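Local coordinates for protein serine-pyruvate aminotransferase (AgxT) (Sulfolobus solfataricus, PDB 3ZRP) that probably transfers the amino group of serine to pyruvate, and of alanine to glyoxylate, using pyridoxal 5'-phosphate as cofactor, at residues I58-G63 / G218-L223; V70-K75 / D222-L227; A277-L282 / E295-T300; V136-G141 / Y335-H340. One frame throughout, in Å; residues are numbered along the deposited sequence. Where two conformers were deposited one is given.

In the fold
Strand 55-60, at one margin of the seven-stranded sheet, opens interaction 1, which closes where residues 218-223 lead into helix 223-234. Interaction 2 begins just after helix 63-69 and ends on the same 222-227 region. The two therefore share Asp222 and Leu223 and touch each other. Interaction 4 starts at 136-141, inside both of those loops, and closes beyond them at strand 335-339, so it crosses both. Within its span, interaction 3 closes a short loop from helix 264-284 to 295-300, and it touches interaction 4 at Thr300 and His340. Interactions 1 and 4 lie about 26 Å apart between centres, yet both reach the same PLP.

Interaction 1: residues I58-G63 / G218-L223; sequences IIPGGG and GYYLDL. With PLP (pyridoxal-5'-phosphate), chain C.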
loop_
_atom_site.group_PDB
_atom_site.type_symbol
_atom_site.label_atom_id
_atom_site.label_comp_id
_atom_site.label_asym_id
_atom_site.label_seq_id
_atom_site.Cartn_x
_atom_site.Cartn_y
_atom_site.Cartn_z
ATOM N N ILE A 58 1.051 11.120 3.656
ATOM C CA ILE A 58 1.703 9.910 3.178
ATOM C C ILE A 58 0.652 8.793 3.248
ATOM O O ILE A 58 0.066 8.546 4.294
ATOM C CB ILE A 58 2.968 9.632 4.011
ATOM C CG1 ILE A 58 3.988 10.763 3.773
ATOM C CG2 ILE A 58 3.551 8.241 3.719
ATOM C CD1 ILE A 58 5.185 10.746 4.764
ATOM N N ILE A 59 0.367 8.151 2.117
ATOM C CA ILE A 59 -0.737 7.166 2.082
ATOM C C ILE A 59 -0.198 5.868 1.519
ATOM O O ILE A 59 0.859 5.877 0.899
ATOM C CB ILE A 59 -1.962 7.672 1.256
ATOM C CG1 ILE A 59 -1.581 7.918 -0.218
ATOM C CG2 ILE A 59 -2.528 9.022 1.861
ATOM C CD1 ILE A 59 -2.800 8.158 -1.170
ATOM N N PRO A 60 -0.908 4.737 1.765
ATOM C CA PRO A 60 -0.425 3.504 1.123
ATOM C C PRO A 60 -0.578 3.497 -0.387
ATOM O O PRO A 60 -1.467 4.150 -0.941
ATOM C CB PRO A 60 -1.305 2.399 1.750
ATOM C CG PRO A 60 -1.915 3.051 2.993
ATOM C CD PRO A 60 -2.095 4.488 2.589
ATOM N N GLY A 61 0.278 2.701 -1.021
ATOM C CA GLY A 61 0.194 2.387 -2.423
ATOM C C GLY A 61 1.402 2.877 -3.173
ATOM O O GLY A 61 2.493 2.273 -3.129
ATOM N N GLY A 62 1.204 3.968 -3.895
ATOM C CA GLY A 62 2.286 4.547 -4.684
ATOM C C GLY A 62 1.794 5.758 -5.437
ATOM O O GLY A 62 0.777 6.352 -5.082
ATOM N N GLY A 63 2.517 6.119 -6.487
ATOM C CA GLY A 63 2.115 7.252 -7.317
ATOM C C GLY A 63 0.680 7.134 -7.816
ATOM O O GLY A 63 -0.041 8.108 -7.850
ATOM N N GLY A 218 -13.717 7.494 -2.967
ATOM C CA GLY A 218 -14.040 6.280 -2.242
ATOM C C GLY A 218 -13.723 6.405 -0.763
ATOM O O GLY A 218 -13.762 7.489 -0.165
ATOM N N TYR A 219 -13.427 5.278 -0.157
ATOM C CA TYR A 219 -13.125 5.231 1.254
ATOM C C TYR A 219 -11.611 5.244 1.519
ATOM O O TYR A 219 -11.099 6.191 2.106
ATOM C CB TYR A 219 -13.757 3.991 1.862
ATOM C CG TYR A 219 -13.795 3.981 3.379
ATOM C CD1 TYR A 219 -14.650 4.835 4.083
ATOM C CD2 TYR A 219 -12.951 3.133 4.103
ATOM C CE1 TYR A 219 -14.686 4.818 5.480
ATOM C CE2 TYR A 219 -12.987 3.096 5.494
ATOM C CZ TYR A 219 -13.854 3.940 6.171
ATOM O OH TYR A 219 -13.875 3.895 7.533
ATOM N N TYR A 220 -10.894 4.192 1.116
ATOM C CA TYR A 220 -9.447 4.106 1.335
ATOM C C TYR A 220 -8.638 5.299 0.819
ATOM O O TYR A 220 -7.630 5.670 1.444
ATOM C CB TYR A 220 -8.877 2.843 0.681
ATOM C CG TYR A 220 -7.624 2.315 1.344
ATOM C CD1 TYR A 220 -7.654 1.805 2.632
ATOM C CD2 TYR A 220 -6.413 2.276 0.635
ATOM C CE1 TYR A 220 -6.476 1.282 3.236
ATOM C CE2 TYR A 220 -5.252 1.755 1.216
ATOM C CZ TYR A 220 -5.300 1.267 2.510
ATOM O OH TYR A 220 -4.146 0.764 3.049
ATOM N N LEU A 221 -9.070 5.883 -0.291
ATOM C CA LEU A 221 -8.313 6.961 -0.941
ATOM C C LEU A 221 -8.909 8.335 -0.738
ATOM O O LEU A 221 -8.503 9.286 -1.413
ATOM C CB LEU A 221 -8.097 6.710 -2.442
ATOM C CG LEU A 221 -7.378 5.389 -2.764
ATOM C CD1 LEU A 221 -7.215 5.196 -4.279
ATOM C CD2 LEU A 221 -6.040 5.269 -2.072
ATOM N N ASP A 222 -9.874 8.449 0.167
ATOM C CA ASP A 222 -10.335 9.790 0.551
ATOM C C ASP A 222 -9.301 10.358 1.519
ATOM O O ASP A 222 -9.077 9.792 2.600
ATOM C CB ASP A 222 -11.736 9.722 1.168
ATOM C CG ASP A 222 -12.279 11.095 1.591
ATOM O OD1 ASP A 222 -11.563 12.120 1.491
ATOM O OD2 ASP A 222 -13.437 11.121 2.052
ATOM N N LEU A 223 -8.632 11.435 1.090
ATOM C CA LEU A 223 -7.615 12.105 1.872
ATOM C C LEU A 223 -8.137 12.607 3.237
ATOM O O LEU A 223 -7.354 12.696 4.191
ATOM C CB LEU A 223 -6.968 13.249 1.076
ATOM C CG LEU A 223 -6.156 12.827 -0.166
ATOM C CD1 LEU A 223 -5.718 14.065 -0.973
ATOM C CD2 LEU A 223 -4.948 11.922 0.241
HETATM N N1 PLP C . 3.493 8.752 -12.678
HETATM C C2 PLP C . 4.765 8.631 -13.189
HETATM C C2A PLP C . 5.370 9.804 -13.914
HETATM C C3 PLP C . 5.498 7.435 -13.018
HETATM O O3 PLP C . 6.647 7.357 -13.444
HETATM C C4 PLP C . 4.939 6.356 -12.325
HETATM C C4A PLP C . 5.775 5.087 -12.125
HETATM C C5 PLP C . 3.623 6.511 -11.839
HETATM C C6 PLP C . 2.912 7.720 -11.993
HETATM C C5A PLP C . 2.900 5.428 -11.094
HETATM O O4P PLP C . 3.454 5.140 -9.807
HETATM P P PLP C . 3.211 3.769 -9.047
HETATM O O1P PLP C . 3.993 3.980 -7.788
HETATM O O2P PLP C . 3.809 2.766 -9.976
HETATM O O3P PLP C . 1.732 3.703 -8.901
#
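Pro60 meets the phenol end of Tyr220. Pro60 CG lies 3.2 Å from Tyr220 OH, and Pro60 CB also comes close to OH and CE2. The proline approaches the ring obliquely. Tyr220 reaches it because its CG is anti to the backbone N (chi1 -153°), which swings the ring out of the type I turn from Tyr219 to Asp222. Beside this pair, Ile59 spreads two branches. Ile59 CG2 touches Leu223 CD2 at 4.1 Å, the side chains crossing at about a right angle. Ile59 CD1, carried on a CG1 wedged between N and the carbonyl carbon (chi1 62°), lies 4.4 Å from Leu221 CD2. With an alanine at Tyr220, the phenol that packs on Pro60 CG and CB is gone, and a gap is likely to open beside the proline. After Pro60 three glycines lead into helix 63-69, where Gly63 N gives a hydrogen bond of 2.9 Å to PLP O1P. Glu68 of the second subunit takes bonds from the backbone N atoms of Tyr219 and Tyr220, so the turn also belongs to the dimer interface. Between the two segments themselves the contact is mainly apolar packing, with no hydrogen bond across, which leaves the turn's backbone to other partners such as that glutamate.

Interaction 2: residues V70-K75 / D222-L227; sequences VTSLLK and DLRNWL
Ser72 OG stands beside its own backbone N (chi1 -62°), which directs it at Leu223 N. Arg224 starts with CG beside its backbone N (chi1 -62°) and runs extended from CG to NE, carrying the guanidinium past the N-terminal end of the helix to Ser72 O. The bond from Leu223 N to Ser72 OG is 2.8 Å long and nearly straight, at 171°. The same hydroxyl is also bonded to Ser69 O. Leu223 CB and CG pack against OG at the same time. Arg224 grips Ser72 O end-on with two nitrogens, NH1 at 2.8 Å and NH2 at 2.9 Å. Both bonds lie close to the guanidinium plane. NH1 uses a lone pair of the carbonyl, while NH2 comes in nearly along the C=O axis.

The contact sits at the N-terminus of helix 223-234, with Asp222 as its N-cap. Asp222 OD1 accepts the capping bond from Arg224 N at 2.9 Å. Asp222 OD1 also forms a salt bridge with Arg224 NH1 at 3.0 Å. The two donors come from opposite faces of the carboxylate plane. NH1 thus joins the helix cap to the 3-10 segment 70-73, which follows helix 63-69. Arg224 NE is bonded to Gln213 O, a further tie that helps fix the rotation of the guanidinium.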
loop_
_atom_site.group_PDB
_atom_site.type_symbol
_atom_site.label_atom_id
_atom_site.label_comp_id
_atom_site.label_asym_id
_atom_site.label_seq_id
_atom_site.Cartn_x
_atom_site.Cartn_y
_atom_site.Cartn_z
ATOM N N VAL A 70 -6.640 12.387 -5.507
ATOM C CA VAL A 70 -7.026 13.755 -5.933
ATOM C C VAL A 70 -8.546 13.866 -6.155
ATOM O O VAL A 70 -9.129 14.939 -6.019
ATOM C CB VAL A 70 -6.191 14.226 -7.155
ATOM C CG1 VAL A 70 -6.732 15.540 -7.725
ATOM C CG2 VAL A 70 -4.688 14.339 -6.784
ATOM N N THR A 71 -9.218 12.738 -6.406
ATOM C CA THR A 71 -10.707 12.719 -6.424
ATOM C C THR A 71 -11.357 13.250 -5.119
ATOM O O THR A 71 -12.556 13.607 -5.121
ATOM C CB THR A 71 -11.263 11.326 -6.782
ATOM O OG1 THR A 71 -10.804 10.359 -5.821
ATOM C CG2 THR A 71 -10.816 10.959 -8.197
ATOM N N SER A 72 -10.561 13.305 -4.035
ATOM C CA SER A 72 -10.955 13.858 -2.734
ATOM C C SER A 72 -11.299 15.346 -2.848
ATOM O O SER A 72 -11.952 15.919 -1.945
ATOM C CB SER A 72 -9.815 13.703 -1.712
ATOM O OG SER A 72 -9.484 12.322 -1.456
ATOM N N LEU A 73 -10.836 15.973 -3.930
ATOM C CA LEU A 73 -11.032 17.421 -4.146
ATOM C C LEU A 73 -12.114 17.734 -5.183
ATOM O O LEU A 73 -12.298 18.904 -5.583
ATOM C CB LEU A 73 -9.695 18.069 -4.548
ATOM C CG LEU A 73 -8.558 17.925 -3.519
ATOM C CD1 LEU A 73 -7.280 18.535 -4.071
ATOM C CD2 LEU A 73 -8.898 18.541 -2.144
ATOM N N LEU A 74 -12.825 16.691 -5.622
ATOM C CA LEU A 74 -13.740 16.797 -6.758
ATOM C C LEU A 74 -15.194 16.506 -6.407
ATOM O O LEU A 74 -15.507 15.815 -5.424
ATOM C CB LEU A 74 -13.281 15.901 -7.921
ATOM C CG LEU A 74 -11.902 16.242 -8.534
ATOM C CD1 LEU A 74 -11.510 15.228 -9.578
ATOM C CD2 LEU A 74 -11.887 17.656 -9.126
ATOM N N LYS A 75 -16.067 17.067 -7.229
ATOM C CA LYS A 75 -17.507 16.918 -7.072
ATOM C C LYS A 75 -18.101 16.412 -8.377
ATOM O O LYS A 75 -17.484 16.554 -9.438
ATOM C CB LYS A 75 -18.139 18.255 -6.645
ATOM C CG LYS A 75 -17.950 18.542 -5.160
ATOM C CD LYS A 75 -18.685 19.804 -4.716
ATOM C CE LYS A 75 -18.712 19.902 -3.197
ATOM N NZ LYS A 75 -19.164 21.228 -2.700
ATOM N N ASP A 222 -9.874 8.449 0.167
ATOM C CA ASP A 222 -10.335 9.790 0.551
ATOM C C ASP A 222 -9.301 10.358 1.519
ATOM O O ASP A 222 -9.077 9.792 2.600
ATOM C CB ASP A 222 -11.736 9.722 1.168
ATOM C CG ASP A 222 -12.279 11.095 1.591
ATOM O OD1 ASP A 222 -11.563 12.120 1.491
ATOM O OD2 ASP A 222 -13.437 11.121 2.052
ATOM N N LEU A 223 -8.632 11.435 1.090
ATOM C CA LEU A 223 -7.615 12.105 1.872
ATOM C C LEU A 223 -8.137 12.607 3.237
ATOM O O LEU A 223 -7.354 12.696 4.191
ATOM C CB LEU A 223 -6.968 13.249 1.076
ATOM C CG LEU A 223 -6.156 12.827 -0.166
ATOM C CD1 LEU A 223 -5.718 14.065 -0.973
ATOM C CD2 LEU A 223 -4.948 11.922 0.241
ATOM N N ARG A 224 -9.449 12.852 3.334
ATOM C CA ARG A 224 -10.083 13.150 4.634
ATOM C C ARG A 224 -9.851 12.074 5.692
ATOM O O ARG A 224 -9.743 12.379 6.872
ATOM C CB ARG A 224 -11.584 13.434 4.489
ATOM C CG ARG A 224 -11.903 14.643 3.647
ATOM C CD ARG A 224 -13.382 14.702 3.259
ATOM N NE ARG A 224 -13.607 15.812 2.336
ATOM C CZ ARG A 224 -13.226 15.825 1.067
ATOM N NH1 ARG A 224 -12.615 14.759 0.525
ATOM N NH2 ARG A 224 -13.471 16.889 0.324
ATOM N N ASN A 225 -9.799 10.803 5.286
ATOM C CA ASN A 225 -9.597 9.733 6.231
ATOM C C ASN A 225 -8.162 9.628 6.745
ATOM O O ASN A 225 -7.940 9.135 7.849
ATOM C CB ASN A 225 -10.084 8.394 5.626
ATOM C CG ASN A 225 -11.575 8.357 5.484
ATOM O OD1 ASN A 225 -12.289 8.895 6.323
ATOM N ND2 ASN A 225 -12.069 7.735 4.420
ATOM N N TRP A 226 -7.191 10.099 5.964
ATOM C CA TRP A 226 -5.785 10.009 6.364
ATOM C C TRP A 226 -5.330 11.264 7.113
ATOM O O TRP A 226 -4.366 11.204 7.871
ATOM C CB TRP A 226 -4.867 9.809 5.166
ATOM C CG TRP A 226 -5.075 8.462 4.595
ATOM C CD1 TRP A 226 -5.838 8.167 3.493
ATOM C CD2 TRP A 226 -4.640 7.199 5.138
ATOM N NE1 TRP A 226 -5.856 6.808 3.304
ATOM C CE2 TRP A 226 -5.122 6.194 4.280
ATOM C CE3 TRP A 226 -3.858 6.829 6.238
ATOM C CZ2 TRP A 226 -4.862 4.813 4.488
ATOM C CZ3 TRP A 226 -3.594 5.478 6.460
ATOM C CH2 TRP A 226 -4.095 4.472 5.573
ATOM N N LEU A 227 -6.028 12.370 6.886
ATOM C CA LEU A 227 -5.658 13.672 7.489
ATOM C C LEU A 227 -5.483 13.648 9.023
ATOM O O LEU A 227 -4.495 14.198 9.520
ATOM C CB LEU A 227 -6.643 14.777 7.090
ATOM C CG LEU A 227 -6.234 15.979 6.253
ATOM C CD1 LEU A 227 -7.397 16.989 6.204
ATOM C CD2 LEU A 227 -4.986 16.637 6.813
#

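Interaction 3: residues A277-L282 / E295-T300; sequences AIRAGL and ESYSNT
Ser298 O receives a 2.6 Å hydrogen bond from a water, and the same water accepts one from Arg279 NH1 at 2.7 Å. The water thus bridges the arginine and the carbonyl, while NH1 itself lies 3.1 Å from Ser298 O. Asn299 OD1 lies at the guanidinium edge, in its plane, 3.5 Å from Arg279 NH2. The amide and guanidinium planes are nearly coplanar, at 28°. Tyr297 covers one face of the guanidinium with CB, offset toward the rim. Its ring takes the aliphatic part of the arginine: Arg279 CD lies 3.5 Å from Tyr297 CD2, and NE is about as close to the same carbon. This is packing at an oblique slant.

The contact joins helix 264-284 to the loop that leads from it into strand 301-305 of the small three-stranded sheet. It is a short-range closure, with only 12 residues between the segments. The arginine chain bends at chi3 (-64°), which turns one face of the guanidinium to Tyr297 CB and its edge to Ser298 O and Asn299 OD1. The loop has further partners. Ser298 pairs through its backbone with Gly141, and its OG is bonded to Val301 O. Asn299 N is bonded to Glu171 OE2.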
loop_
_atom_site.group_PDB
_atom_site.type_symbol
_atom_site.label_atom_id
_atom_site.label_comp_id
_atom_site.label_asym_id
_atom_site.label_seq_id
_atom_site.Cartn_x
_atom_site.Cartn_y
_atom_site.Cartn_z
ATOM N N ALA A 277 25.847 14.397 -18.455
ATOM C CA ALA A 277 26.996 13.533 -18.777
ATOM C C ALA A 277 26.580 12.323 -19.586
ATOM O O ALA A 277 27.230 12.009 -20.583
ATOM C CB ALA A 277 27.788 13.087 -17.504
ATOM N N ILE A 278 25.498 11.648 -19.174
ATOM C CA ILE A 278 25.000 10.475 -19.901
ATOM C C ILE A 278 24.547 10.884 -21.302
ATOM O O ILE A 278 24.836 10.190 -22.282
ATOM C CB ILE A 278 23.824 9.736 -19.135
ATOM C CG1 ILE A 278 24.376 8.967 -17.924
ATOM C CG2 ILE A 278 23.055 8.771 -20.061
ATOM C CD1 ILE A 278 23.336 8.587 -16.871
ATOM N N ARG A 279 23.833 12.006 -21.391
ATOM C CA ARG A 279 23.345 12.503 -22.690
ATOM C C ARG A 279 24.505 12.819 -23.643
ATOM O O ARG A 279 24.453 12.446 -24.822
ATOM C CB ARG A 279 22.446 13.731 -22.505
ATOM C CG ARG A 279 21.040 13.356 -22.008
ATOM C CD ARG A 279 20.039 14.476 -22.240
ATOM N NE ARG A 279 20.400 15.644 -21.451
ATOM C CZ ARG A 279 19.971 15.889 -20.226
ATOM N NH1 ARG A 279 19.107 15.042 -19.625
ATOM N NH2 ARG A 279 20.397 16.995 -19.619
ATOM N N ALA A 280 25.534 13.481 -23.112
ATOM C CA ALA A 280 26.773 13.769 -23.849
ATOM C C ALA A 280 27.359 12.496 -24.420
ATOM O O ALA A 280 27.747 12.449 -25.601
ATOM C CB ALA A 280 27.785 14.475 -22.946
ATOM N N GLY A 281 27.397 11.448 -23.596
ATOM C CA GLY A 281 27.883 10.154 -24.034
ATOM C C GLY A 281 27.040 9.512 -25.116
ATOM O O GLY A 281 27.575 8.870 -26.022
ATOM N N LEU A 282 25.715 9.658 -25.021
ATOM C CA LEU A 282 24.812 9.081 -26.025
ATOM C C LEU A 282 24.959 9.773 -27.383
ATOM O O LEU A 282 24.944 9.124 -28.434
ATOM C CB LEU A 282 23.346 9.191 -25.561
ATOM C CG LEU A 282 22.988 8.299 -24.365
ATOM C CD1 LEU A 282 21.614 8.672 -23.815
ATOM C CD2 LEU A 282 23.038 6.832 -24.765
ATOM N N GLU A 295 15.247 21.262 -24.398
ATOM C CA GLU A 295 14.888 21.993 -23.181
ATOM C C GLU A 295 14.046 21.130 -22.220
ATOM O O GLU A 295 13.920 21.444 -21.050
ATOM C CB GLU A 295 14.144 23.293 -23.526
ATOM C CG GLU A 295 12.730 23.116 -24.099
ATOM C CD GLU A 295 12.665 23.002 -25.606
ATOM O OE1 GLU A 295 13.708 22.739 -26.262
ATOM O OE2 GLU A 295 11.534 23.158 -26.154
ATOM N N SER A 296 13.485 20.032 -22.730
ATOM C CA SER A 296 12.654 19.152 -21.904
ATOM C C SER A 296 13.335 17.810 -21.542
ATOM O O SER A 296 12.670 16.925 -20.994
ATOM C CB SER A 296 11.336 18.851 -22.601
ATOM O OG SER A 296 11.533 17.926 -23.656
ATOM N N TYR A 297 14.625 17.663 -21.862
ATOM C CA TYR A 297 15.407 16.479 -21.454
ATOM C C TYR A 297 15.380 16.333 -19.927
ATOM O O TYR A 297 15.961 17.152 -19.200
ATOM C CB TYR A 297 16.868 16.593 -21.943
ATOM C CG TYR A 297 17.108 16.447 -23.443
ATOM C CD1 TYR A 297 16.189 15.809 -24.268
ATOM C CD2 TYR A 297 18.309 16.904 -24.024
ATOM C CE1 TYR A 297 16.430 15.661 -25.646
ATOM C CE2 TYR A 297 18.563 16.764 -25.392
ATOM C CZ TYR A 297 17.631 16.137 -26.196
ATOM O OH TYR A 297 17.879 15.983 -27.548
ATOM N N SER A 298 14.654 15.337 -19.422
ATOM C CA SER A 298 14.559 15.150 -17.972
ATOM C C SER A 298 15.882 14.676 -17.415
ATOM O O SER A 298 16.661 14.010 -18.096
ATOM C CB SER A 298 13.449 14.155 -17.553
ATOM O OG SER A 298 13.879 12.801 -17.718
ATOM N N ASN A 299 16.101 15.030 -16.164
ATOM C CA ASN A 299 17.287 14.625 -15.435
ATOM C C ASN A 299 17.122 13.303 -14.657
ATOM O O ASN A 299 18.014 12.913 -13.879
ATOM C CB ASN A 299 17.764 15.805 -14.573
ATOM C CG ASN A 299 18.176 17.008 -15.439
ATOM O OD1 ASN A 299 18.586 16.839 -16.603
ATOM N ND2 ASN A 299 18.046 18.207 -14.894
ATOM N N THR A 300 16.019 12.591 -14.912
ATOM C CA THR A 300 15.778 11.294 -14.266
ATOM C C THR A 300 15.662 10.145 -15.231
ATOM O O THR A 300 15.966 9.015 -14.860
ATOM C CB THR A 300 14.507 11.302 -13.357
ATOM O OG1 THR A 300 13.353 11.635 -14.154
ATOM C CG2 THR A 300 14.679 12.330 -12.258
HETATM O O HOH W 1 17.341 13.128 -20.460
#

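Interaction 4: residues V136-G141 / Y335-H340; sequences VETSTG and YFRIGH. With PLP (pyridoxal-5'-phosphate), chain C.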
loop_
_atom_site.group_PDB
_atom_site.type_symbol
_atom_site.label_atom_id
_atom_site.label_comp_id
_atom_site.label_asym_id
_atom_site.label_seq_id
_atom_site.Cartn_x
_atom_site.Cartn_y
_atom_site.Cartn_z
ATOM N N VAL A 136 7.641 14.971 -14.961
ATOM C CA VAL A 136 8.459 14.189 -15.885
ATOM C C VAL A 136 7.638 12.996 -16.341
ATOM O O VAL A 136 7.194 12.222 -15.508
ATOM C CB VAL A 136 9.762 13.715 -15.201
ATOM C CG1 VAL A 136 10.487 12.661 -16.062
ATOM C CG2 VAL A 136 10.678 14.908 -14.878
ATOM N N GLU A 137 7.409 12.900 -17.650
ATOM C CA GLU A 137 6.760 11.764 -18.276
ATOM C C GLU A 137 7.759 10.625 -18.478
ATOM O O GLU A 137 8.581 10.628 -19.402
ATOM C CB GLU A 137 6.115 12.181 -19.611
ATOM C CG GLU A 137 5.499 11.057 -20.415
ATOM C CD GLU A 137 4.507 10.231 -19.613
ATOM O OE1 GLU A 137 3.501 10.800 -19.116
ATOM O OE2 GLU A 137 4.730 9.003 -19.502
ATOM N N THR A 138 7.657 9.631 -17.605
ATOM C CA THR A 138 8.600 8.526 -17.509
ATOM C C THR A 138 8.678 7.712 -18.791
ATOM O O THR A 138 9.730 7.171 -19.098
ATOM C CB THR A 138 8.181 7.606 -16.332
ATOM O OG1 THR A 138 7.980 8.420 -15.184
ATOM C CG2 THR A 138 9.267 6.526 -16.021
ATOM N N SER A 139 7.590 7.659 -19.559
ATOM C CA SER A 139 7.622 6.865 -20.799
ATOM C C SER A 139 8.577 7.442 -21.868
ATOM O O SER A 139 9.124 6.693 -22.671
ATOM C CB SER A 139 6.237 6.680 -21.397
ATOM O OG SER A 139 5.697 7.937 -21.733
ATOM N N THR A 140 8.790 8.753 -21.851
ATOM C CA THR A 140 9.555 9.409 -22.929
ATOM C C THR A 140 10.759 10.194 -22.409
ATOM O O THR A 140 11.570 10.681 -23.193
ATOM C CB THR A 140 8.674 10.397 -23.732
ATOM O OG1 THR A 140 8.183 11.421 -22.859
ATOM C CG2 THR A 140 7.499 9.702 -24.435
ATOM N N GLY A 141 10.858 10.334 -21.087
ATOM C CA GLY A 141 11.900 11.145 -20.452
ATOM C C GLY A 141 11.749 12.632 -20.724
ATOM O O GLY A 141 12.721 13.368 -20.729
ATOM N N TYR A 335 12.990 1.792 -28.708
ATOM C CA TYR A 335 13.923 2.354 -27.735
ATOM C C TYR A 335 14.022 1.569 -26.432
ATOM O O TYR A 335 13.212 0.672 -26.165
ATOM C CB TYR A 335 13.558 3.829 -27.442
ATOM C CG TYR A 335 12.303 4.050 -26.587
ATOM C CD1 TYR A 335 11.055 3.625 -27.016
ATOM C CD2 TYR A 335 12.387 4.720 -25.350
ATOM C CE1 TYR A 335 9.894 3.846 -26.242
ATOM C CE2 TYR A 335 11.243 4.958 -24.572
ATOM C CZ TYR A 335 10.004 4.515 -25.025
ATOM O OH TYR A 335 8.886 4.715 -24.256
ATOM N N PHE A 336 15.033 1.909 -25.633
ATOM C CA PHE A 336 15.089 1.504 -24.230
ATOM C C PHE A 336 15.291 2.756 -23.392
ATOM O O PHE A 336 15.599 3.818 -23.916
ATOM C CB PHE A 336 16.178 0.426 -23.971
ATOM C CG PHE A 336 17.594 0.935 -24.083
ATOM C CD1 PHE A 336 18.229 1.007 -25.321
ATOM C CD2 PHE A 336 18.295 1.349 -22.950
ATOM C CE1 PHE A 336 19.539 1.487 -25.442
ATOM C CE2 PHE A 336 19.611 1.834 -23.057
ATOM C CZ PHE A 336 20.233 1.899 -24.311
ATOM N N ARG A 337 15.101 2.649 -22.087
ATOM C CA ARG A 337 15.241 3.801 -21.216
ATOM C C ARG A 337 16.335 3.626 -20.188
ATOM O O ARG A 337 16.531 2.537 -19.638
ATOM C CB ARG A 337 13.930 4.073 -20.491
ATOM C CG ARG A 337 12.832 4.610 -21.400
ATOM C CD ARG A 337 11.533 4.752 -20.600
ATOM N NE ARG A 337 10.966 3.441 -20.288
ATOM C CZ ARG A 337 10.009 3.215 -19.390
ATOM N NH1 ARG A 337 9.495 4.213 -18.680
ATOM N NH2 ARG A 337 9.529 1.984 -19.207
ATOM N N ILE A 338 17.020 4.730 -19.905
ATOM C CA ILE A 338 17.969 4.791 -18.818
ATOM C C ILE A 338 17.339 5.566 -17.676
ATOM O O ILE A 338 16.957 6.714 -17.840
ATOM C CB ILE A 338 19.303 5.490 -19.239
ATOM C CG1 ILE A 338 19.879 4.878 -20.521
ATOM C CG2 ILE A 338 20.333 5.410 -18.104
ATOM C CD1 ILE A 338 21.038 5.715 -21.115
ATOM N N GLY A 339 17.237 4.936 -16.513
ATOM C CA GLY A 339 16.820 5.617 -15.315
ATOM C C GLY A 339 18.041 6.071 -14.571
ATOM O O GLY A 339 18.907 5.246 -14.265
ATOM N N HIS A 340 18.136 7.373 -14.298
ATOM C CA HIS A 340 19.280 7.947 -13.607
ATOM C C HIS A 340 18.744 8.871 -12.543
ATOM O O HIS A 340 18.630 10.063 -12.736
ATOM C CB HIS A 340 20.268 8.663 -14.571
ATOM C CG HIS A 340 19.602 9.441 -15.683
ATOM N ND1 HIS A 340 19.052 10.695 -15.492
ATOM C CD2 HIS A 340 19.417 9.149 -16.989
ATOM C CE1 HIS A 340 18.549 11.128 -16.639
ATOM N NE2 HIS A 340 18.751 10.210 -17.561
HETATM N N1 PLP C . 3.493 8.752 -12.678
HETATM C C2 PLP C . 4.765 8.631 -13.189
HETATM C C2A PLP C . 5.370 9.804 -13.914
HETATM C C3 PLP C . 5.498 7.435 -13.018
HETATM O O3 PLP C . 6.647 7.357 -13.444
HETATM C C4 PLP C . 4.939 6.356 -12.325
HETATM C C4A PLP C . 5.775 5.087 -12.125
HETATM C C5 PLP C . 3.623 6.511 -11.839
HETATM C C6 PLP C . 2.912 7.720 -11.993
HETATM C C5A PLP C . 2.900 5.428 -11.094
HETATM O O4P PLP C . 3.454 5.140 -9.807
HETATM P P PLP C . 3.211 3.769 -9.047
HETATM O O1P PLP C . 3.993 3.980 -7.788
HETATM O O2P PLP C . 3.809 2.766 -9.976
HETATM O O3P PLP C . 1.732 3.703 -8.901
#
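The turn that carries Thr138 belongs to the PLP pocket, and two side chains of strand 335-339, Arg337 and Tyr335, hold its backbone carbonyls, Thr138 O and Ser139 O. Arg337 NH1 gives a hydrogen bond to Thr138 O at 3.0 Å. The oxygen lies near the guanidinium plane, but the nitrogen sits above the carbonyl plane, not on a lone pair. Arg337 gets there by a bend at chi3 (-71°), and Arg337 NH1 also packs on Thr138 CG2 at 3.5 Å. Next along the turn, Tyr335 OH donates to Ser139 O at 2.5 Å, a very short bond, with the oxygen near the ring plane.

The contact joins the turn after strand 136-137 to the middle strand of the three-stranded antiparallel sheet of the class-V aminotransferase chain. Arg337 is fixed from that sheet as well, since its NE is bonded to Pro327 O. A leucine in place of Arg337 would probably leave Thr138 O without this donor and Pro327 O without its NE partner, so the turn would be held less firmly.

On the cofactor side, Thr138 OG1 and PLP O3 are modelled only 2.4 Å apart, a hydrogen bond whose exact length is doubtful. OG1 is also bonded to Ser166 OG, from another residue that binds PLP. The turn is braced from within by Glu137 OE2, which takes bonds from Ser139 OG at 2.7 Å and Ser139 N at 3.2 Å, from opposite faces of the carboxylate plane. Phe88 N binds that same oxygen, and Gly89 N binds OE1, so several donors satisfy the buried carboxylate.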